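Local coordinates for putative carbohydrate metabolism domain-containing protein (Bacteroides vulgatus, PDB 3S30) that is of unconfirmed function but, as a putative glycoside hydrolase with a galactose-binding-like fold, probably acts in carbohydrate metabolism, at residues A[149-153]-A[154-158]; A[233-237]-A[238-242]. All blocks are in the same frame, centred on the assembly; numbering follows the deposited sequence.

Interaction 1 (A[149-153]-A[154-158]); sequences TPNDF and PTSIS
Asn-151 and Ser-156 meet where a short 3-10 turn, residues 150-152, hands the chain over to strand 155-158 of the β-sandwich expected of a galactose-binding-like domain. Ser-156 points its CB toward the turn, and with OG anti to the backbone N (chi1 -169°) its hydroxyl donates to Asn-151 OD1, the O-to-O distance being 3.2 Å. The donor stands well above the amide carbonyl plane, 55° out of it, so the bond probably steers the amide loosely. A water completes the closure by donating to two backbone carbonyls, Pro-150 O at 2.6 Å and Thr-155 O at 2.8 Å. At the corner, Phe-153 and Pro-154 lie obliquely to each other, their closeness set largely by the peptide link. The phenyl ring of Phe-153 then leads off to meet Tyr-119 and to make an edge-to-face contact with Phe-141, while backbone hydrogen bonds of Pro-154, Ser-156 and Ser-158 tie the outgoing strand to 166-173. The start of the turn is gripped by the carboxylate of Asp-152: Thr-149 N donates to Asp-152 OD2 at 2.6 Å, and Thr-149 OG1 reaches that same oxygen from the same face at 3.0 Å.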
ATOM      1  N   THR A 149       3.431  18.433  -8.851  1.00 64.99           N
ATOM      2  CA  THR A 149       4.588  18.408  -7.950  1.00 63.92           C
ATOM      3  C   THR A 149       4.355  17.283  -6.941  1.00 59.77           C
ATOM      4  O   THR A 149       3.240  16.785  -6.834  1.00 57.66           O
ATOM      5  CB  THR A 149       4.786  19.769  -7.228  1.00 65.91           C
ATOM      6  OG1 THR A 149       3.683  20.018  -6.346  1.00 65.47           O
ATOM      7  CG2 THR A 149       4.921  20.904  -8.239  1.00 67.71           C
ATOM      8  N   PRO A 150       5.402  16.875  -6.203  1.00 58.32           N
ATOM      9  CA  PRO A 150       5.265  15.737  -5.272  1.00 55.81           C
ATOM     10  C   PRO A 150       4.050  15.768  -4.331  1.00 54.21           C
ATOM     11  O   PRO A 150       3.443  14.748  -4.078  1.00 55.37           O
ATOM     12  CB  PRO A 150       6.571  15.800  -4.472  1.00 56.75           C
ATOM     13  CG  PRO A 150       7.571  16.364  -5.464  1.00 56.68           C
ATOM     14  CD  PRO A 150       6.797  17.358  -6.281  1.00 57.92           C
ATOM     15  N   ASN A 151       3.695  16.932  -3.830  1.00 56.48           N
ATOM     16  CA  ASN A 151       2.567  17.066  -2.921  1.00 56.85           C
ATOM     17  C   ASN A 151       1.173  17.046  -3.586  1.00 56.74           C
ATOM     18  O   ASN A 151       0.151  16.964  -2.898  1.00 55.45           O
ATOM     19  CB  ASN A 151       2.776  18.290  -2.035  1.00 57.76           C
ATOM     20  CG  ASN A 151       3.751  18.001  -0.888  1.00 65.84           C
ATOM     21  OD1 ASN A 151       3.507  17.110  -0.051  1.00 70.35           O
ATOM     22  ND2 ASN A 151       4.859  18.728  -0.854  1.00 64.35           N
ATOM     23  N   ASP A 152       1.134  17.056  -4.915  1.00 56.45           N
ATOM     24  CA  ASP A 152      -0.112  16.803  -5.635  1.00 56.26           C
ATOM     25  C   ASP A 152      -0.415  15.323  -5.767  1.00 52.85           C
ATOM     26  O   ASP A 152      -1.539  14.972  -6.087  1.00 53.64           O
ATOM     27  CB  ASP A 152      -0.075  17.406  -7.039  1.00 57.77           C
ATOM     28  CG  ASP A 152       0.296  18.855  -7.030  1.00 62.24           C
ATOM     29  OD1 ASP A 152      -0.267  19.629  -6.206  1.00 66.08           O
ATOM     30  OD2 ASP A 152       1.166  19.211  -7.846  1.00 66.88           O
ATOM     31  N   PHE A 153       0.572  14.455  -5.551  1.00 50.68           N
ATOM     32  CA  PHE A 153       0.368  13.009  -5.792  1.00 51.33           C
ATOM     33  C   PHE A 153      -0.482  12.302  -4.736  1.00 49.94           C
ATOM     34  O   PHE A 153      -0.667  12.818  -3.631  1.00 52.39           O
ATOM     35  CB  PHE A 153       1.703  12.281  -6.007  1.00 51.04           C
ATOM     36  CG  PHE A 153       2.227  12.431  -7.406  1.00 52.46           C
ATOM     37  CD1 PHE A 153       2.775  13.641  -7.820  1.00 47.76           C
ATOM     38  CD2 PHE A 153       2.110  11.394  -8.328  1.00 47.46           C
ATOM     39  CE1 PHE A 153       3.220  13.799  -9.112  1.00 52.02           C
ATOM     40  CE2 PHE A 153       2.556  11.550  -9.616  1.00 46.91           C
ATOM     41  CZ  PHE A 153       3.117  12.753 -10.011  1.00 52.05           C
ATOM     42  N   PRO A 154      -1.039  11.135  -5.089  1.00 49.61           N
ATOM     43  CA  PRO A 154      -1.832  10.406  -4.095  1.00 48.87           C
ATOM     44  C   PRO A 154      -1.004   9.940  -2.899  1.00 48.54           C
ATOM     45  O   PRO A 154      -1.518   9.846  -1.764  1.00 49.06           O
ATOM     46  CB  PRO A 154      -2.400   9.212  -4.883  1.00 50.55           C
ATOM     47  CG  PRO A 154      -2.252   9.565  -6.349  1.00 48.25           C
ATOM     48  CD  PRO A 154      -1.114  10.528  -6.439  1.00 49.56           C
ATOM     49  N   THR A 155       0.276   9.694  -3.150  1.00 47.96           N
ATOM     50  CA  THR A 155       1.198   9.207  -2.140  1.00 47.77           C
ATOM     51  C   THR A 155       2.375  10.160  -1.948  1.00 48.98           C
ATOM     52  O   THR A 155       3.125  10.447  -2.885  1.00 49.86           O
ATOM     53  CB  THR A 155       1.698   7.821  -2.530  1.00 47.03           C
ATOM     54  OG1 THR A 155       0.565   6.961  -2.685  1.00 49.39           O
ATOM     55  CG2 THR A 155       2.623   7.251  -1.470  1.00 45.67           C
ATOM     56  N   SER A 156       2.521  10.626  -0.712  1.00 49.80           N
ATOM     57  CA  SER A 156       3.542  11.588  -0.318  1.00 50.69           C
ATOM     58  C   SER A 156       3.814  11.420   1.171  1.00 50.89           C
ATOM     59  O   SER A 156       3.405  10.409   1.771  1.00 49.93           O
ATOM     60  CB  SER A 156       3.071  13.017  -0.607  1.00 51.43           C
ATOM     61  OG  SER A 156       4.131  13.955  -0.464  1.00 53.17           O
ATOM     62  N   ILE A 157       4.525  12.388   1.749  1.00 51.27           N
ATOM     63  CA  ILE A 157       4.729  12.459   3.200  1.00 52.05           C
ATOM     64  C   ILE A 157       4.309  13.828   3.726  1.00 53.60           C
ATOM     65  O   ILE A 157       4.268  14.810   2.989  1.00 54.00           O
ATOM     66  CB  ILE A 157       6.215  12.202   3.641  1.00 52.07           C
ATOM     67  CG1 ILE A 157       7.174  13.273   3.082  1.00 52.62           C
ATOM     68  CG2 ILE A 157       6.667  10.816   3.234  1.00 46.04           C
ATOM     69  CD1 ILE A 157       8.563  13.219   3.673  1.00 43.19           C
ATOM     70  N   SER A 158       4.015  13.873   5.017  1.00 55.55           N
ATOM     71  CA  SER A 158       3.650  15.106   5.704  1.00 56.20           C
ATOM     72  C   SER A 158       4.642  15.338   6.825  1.00 56.74           C
ATOM     73  O   SER A 158       5.083  14.379   7.441  1.00 57.09           O
ATOM     74  CB  SER A 158       2.231  14.978   6.283  1.00 56.13           C
ATOM     75  OG  SER A 158       2.046  15.849   7.388  1.00 56.64           O
TER
HETATM   76  O   HOH W   1       4.669  12.463  -4.164  1.00 47.20           O

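Interaction 2 (A[233-237]-A[238-242]); sequences FYENG and ESTNR
Thr-240 OG1 donates to Glu-235 OE2 over 2.6 Å, meeting the carboxylate oxygen on its anti lone pair, and this short bond links the side chains across the two strands. The same hydroxyl accepts from Arg-242 N, closing an ST turn at the end of the strand; a chi1 of 71°, placing OG1 between the backbone N and the carbonyl carbon, lets it serve both partners. The backbone provides the frame. Phe-233 N donates to Thr-240 O at 2.8 Å, and Thr-240 N answers to Phe-233 O. Glu-235 and Glu-238 form the next hydrogen-bonded pair, with Glu-235 N to Glu-238 O at 3.0 Å. The other carboxylate oxygen of Glu-235, OE1, forms a salt bridge with Arg-242 NH1 at 3.4 Å. It comes in at the guanidinium edge, but the hydrogen bond within the bridge is weak and the two planes are turned 53° apart. Replacing Glu-235 by an alanine would probably leave the Thr-240 hydroxyl without its acceptor and Arg-242 NH1 without this counter-charge, making the guanidinium freer to swing.

Packing continues on the same face of the hairpin, where the extended Arg-242 chain runs over the Phe-233 ring. Arg-242 CD sits 3.8 Å from the ring centroid, a CH-pi contact over the face, and the guanidinium lies nearly flat on the outer part of the ring, its CZ 3.6 Å from Phe-233 CZ with the planes 21° apart. Tyr-234 and Ser-239 project from the other face; the Ser-239 hydroxyl is held by Glu-232, and Tyr-234 rests on Pro-336. With Asn-236 and Gly-237 at the corner positions, this is a two-residue β-hairpin closed by a type II' turn, here at the protein surface.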
ATOM      1  N   PHE A 233     -17.960  10.778  -2.828  1.00 57.74           N
ATOM      2  CA  PHE A 233     -17.534   9.431  -3.169  1.00 56.32           C
ATOM      3  C   PHE A 233     -17.817   9.165  -4.653  1.00 57.16           C
ATOM      4  O   PHE A 233     -18.953   9.268  -5.091  1.00 57.80           O
ATOM      5  CB  PHE A 233     -18.275   8.420  -2.272  1.00 56.30           C
ATOM      6  CG  PHE A 233     -17.699   7.028  -2.299  1.00 51.44           C
ATOM      7  CD1 PHE A 233     -18.054   6.133  -3.294  1.00 54.40           C
ATOM      8  CD2 PHE A 233     -16.806   6.613  -1.322  1.00 54.77           C
ATOM      9  CE1 PHE A 233     -17.522   4.840  -3.326  1.00 53.09           C
ATOM     10  CE2 PHE A 233     -16.270   5.329  -1.346  1.00 51.98           C
ATOM     11  CZ  PHE A 233     -16.634   4.436  -2.360  1.00 47.64           C
ATOM     12  N   TYR A 234     -16.782   8.826  -5.416  1.00 57.71           N
ATOM     13  CA  TYR A 234     -16.944   8.481  -6.838  1.00 61.64           C
ATOM     14  C   TYR A 234     -17.267   7.004  -6.975  1.00 61.62           C
ATOM     15  O   TYR A 234     -16.497   6.153  -6.556  1.00 62.43           O
ATOM     16  CB  TYR A 234     -15.684   8.817  -7.660  1.00 61.83           C
ATOM     17  CG  TYR A 234     -15.456  10.298  -7.932  1.00 63.12           C
ATOM     18  CD1 TYR A 234     -16.065  11.279  -7.159  1.00 63.14           C
ATOM     19  CD2 TYR A 234     -14.602  10.714  -8.960  1.00 70.53           C
ATOM     20  CE1 TYR A 234     -15.846  12.624  -7.401  1.00 67.67           C
ATOM     21  CE2 TYR A 234     -14.377  12.060  -9.212  1.00 70.54           C
ATOM     22  CZ  TYR A 234     -15.003  13.009  -8.423  1.00 72.94           C
ATOM     23  OH  TYR A 234     -14.791  14.349  -8.635  1.00 76.67           O
ATOM     24  N   GLU A 235     -18.423   6.713  -7.545  1.00 65.34           N
ATOM     25  CA  GLU A 235     -18.855   5.343  -7.792  1.00 67.39           C
ATOM     26  C   GLU A 235     -19.729   5.357  -9.045  1.00 71.61           C
ATOM     27  O   GLU A 235     -20.702   6.118  -9.121  1.00 70.95           O
ATOM     28  CB  GLU A 235     -19.615   4.759  -6.584  1.00 66.55           C
ATOM     29  CG  GLU A 235     -20.765   5.633  -6.014  1.00 70.00           C
ATOM     30  CD  GLU A 235     -21.383   5.053  -4.728  1.00 72.96           C
ATOM     31  OE1 GLU A 235     -21.559   3.821  -4.626  1.00 75.04           O
ATOM     32  OE2 GLU A 235     -21.698   5.834  -3.808  1.00 76.67           O
ATOM     33  N   ASN A 236     -19.362   4.525 -10.020  1.00 74.97           N
ATOM     34  CA  ASN A 236     -20.022   4.488 -11.327  1.00 80.79           C
ATOM     35  C   ASN A 236     -19.774   5.819 -12.049  1.00 81.73           C
ATOM     36  O   ASN A 236     -18.628   6.272 -12.113  1.00 83.83           O
ATOM     37  CB  ASN A 236     -21.509   4.131 -11.164  1.00 83.52           C
ATOM     38  CG  ASN A 236     -21.711   2.882 -10.302  1.00 87.82           C
ATOM     39  OD1 ASN A 236     -21.026   1.869 -10.491  1.00 90.88           O
ATOM     40  ND2 ASN A 236     -22.640   2.953  -9.351  1.00 88.64           N
ATOM     41  N   GLY A 237     -20.806   6.456 -12.583  1.00 81.53           N
ATOM     42  CA  GLY A 237     -20.648   7.813 -13.099  1.00 82.15           C
ATOM     43  C   GLY A 237     -21.250   8.846 -12.165  1.00 79.34           C
ATOM     44  O   GLY A 237     -21.728   9.887 -12.612  1.00 82.21           O
ATOM     45  N   GLU A 238     -21.209   8.564 -10.868  1.00 73.97           N
ATOM     46  CA  GLU A 238     -21.910   9.364  -9.873  1.00 72.92           C
ATOM     47  C   GLU A 238     -21.022   9.814  -8.716  1.00 68.49           C
ATOM     48  O   GLU A 238     -20.040   9.154  -8.361  1.00 63.49           O
ATOM     49  CB  GLU A 238     -23.093   8.566  -9.321  1.00 73.24           C
ATOM     50  CG  GLU A 238     -24.090   8.142 -10.387  1.00 77.22           C
ATOM     51  CD  GLU A 238     -25.358   7.565  -9.799  1.00 79.67           C
ATOM     52  OE1 GLU A 238     -25.307   7.053  -8.654  1.00 79.03           O
ATOM     53  OE2 GLU A 238     -26.405   7.634 -10.478  1.00 74.29           O
ATOM     54  N   SER A 239     -21.403  10.944  -8.129  1.00 66.71           N
ATOM     55  CA  SER A 239     -20.739  11.507  -6.957  1.00 65.04           C
ATOM     56  C   SER A 239     -21.726  11.561  -5.790  1.00 61.24           C
ATOM     57  O   SER A 239     -22.700  12.307  -5.855  1.00 62.06           O
ATOM     58  CB  SER A 239     -20.236  12.910  -7.302  1.00 67.39           C
ATOM     59  OG  SER A 239     -19.935  13.655  -6.142  1.00 70.23           O
ATOM     60  N   THR A 240     -21.472  10.783  -4.735  1.00 58.83           N
ATOM     61  CA  THR A 240     -22.413  10.613  -3.607  1.00 56.52           C
ATOM     62  C   THR A 240     -21.815  10.970  -2.243  1.00 55.29           C
ATOM     63  O   THR A 240     -20.622  11.219  -2.134  1.00 54.17           O
ATOM     64  CB  THR A 240     -22.906   9.159  -3.505  1.00 57.72           C
ATOM     65  OG1 THR A 240     -21.834   8.323  -3.050  1.00 57.85           O
ATOM     66  CG2 THR A 240     -23.424   8.644  -4.871  1.00 58.68           C
ATOM     67  N   ASN A 241     -22.658  10.987  -1.205  1.00 55.70           N
ATOM     68  CA  ASN A 241     -22.180  11.183   0.182  1.00 56.04           C
ATOM     69  C   ASN A 241     -21.906   9.866   0.913  1.00 56.94           C
ATOM     70  O   ASN A 241     -21.892   9.827   2.139  1.00 58.95           O
ATOM     71  CB  ASN A 241     -23.144  12.050   1.009  1.00 56.23           C
ATOM     72  CG  ASN A 241     -24.433  11.317   1.380  1.00 54.38           C
ATOM     73  OD1 ASN A 241     -24.882  10.455   0.649  1.00 47.01           O
ATOM     74  ND2 ASN A 241     -25.034  11.681   2.514  1.00 47.54           N
ATOM     75  N   ARG A 242     -21.701   8.789   0.161  1.00 57.09           N
ATOM     76  CA  ARG A 242     -21.199   7.564   0.729  1.00 58.03           C
ATOM     77  C   ARG A 242     -19.881   7.849   1.474  1.00 59.10           C
ATOM     78  O   ARG A 242     -19.055   8.673   1.057  1.00 57.50           O
ATOM     79  CB  ARG A 242     -20.989   6.509  -0.357  1.00 58.05           C
ATOM     80  CG  ARG A 242     -20.467   5.184   0.170  1.00 57.06           C
ATOM     81  CD  ARG A 242     -20.361   4.165  -0.934  1.00 60.44           C
ATOM     82  NE  ARG A 242     -19.527   3.027  -0.551  1.00 68.56           N
ATOM     83  CZ  ARG A 242     -19.168   2.033  -1.365  1.00 68.85           C
ATOM     84  NH1 ARG A 242     -19.554   2.014  -2.639  1.00 68.65           N
ATOM     85  NH2 ARG A 242     -18.420   1.041  -0.894  1.00 70.61           N
TER

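How the interactions relate
From the N terminus, the chain passes helix 138-142 and reaches interaction 1, which closes the turn of 149-153 directly onto strand 155-158. That strand pairs with 166-173, while side chains of the same contact touch strand 117-124, so interaction 1 ties the turn to two sheets of the fold. Much later, after strand 218-228, interaction 2 closes the hairpin of strands 233-235 and 238-240 before strand 247-254 begins. The two loops are in series, neither nested nor crossed. Their centres are 24 Å apart and their nearest atoms about 13 Å, without touching: interaction 1 is partly buried, whereas interaction 2 lies on the surface, against the loop containing Gln-333 and Pro-336.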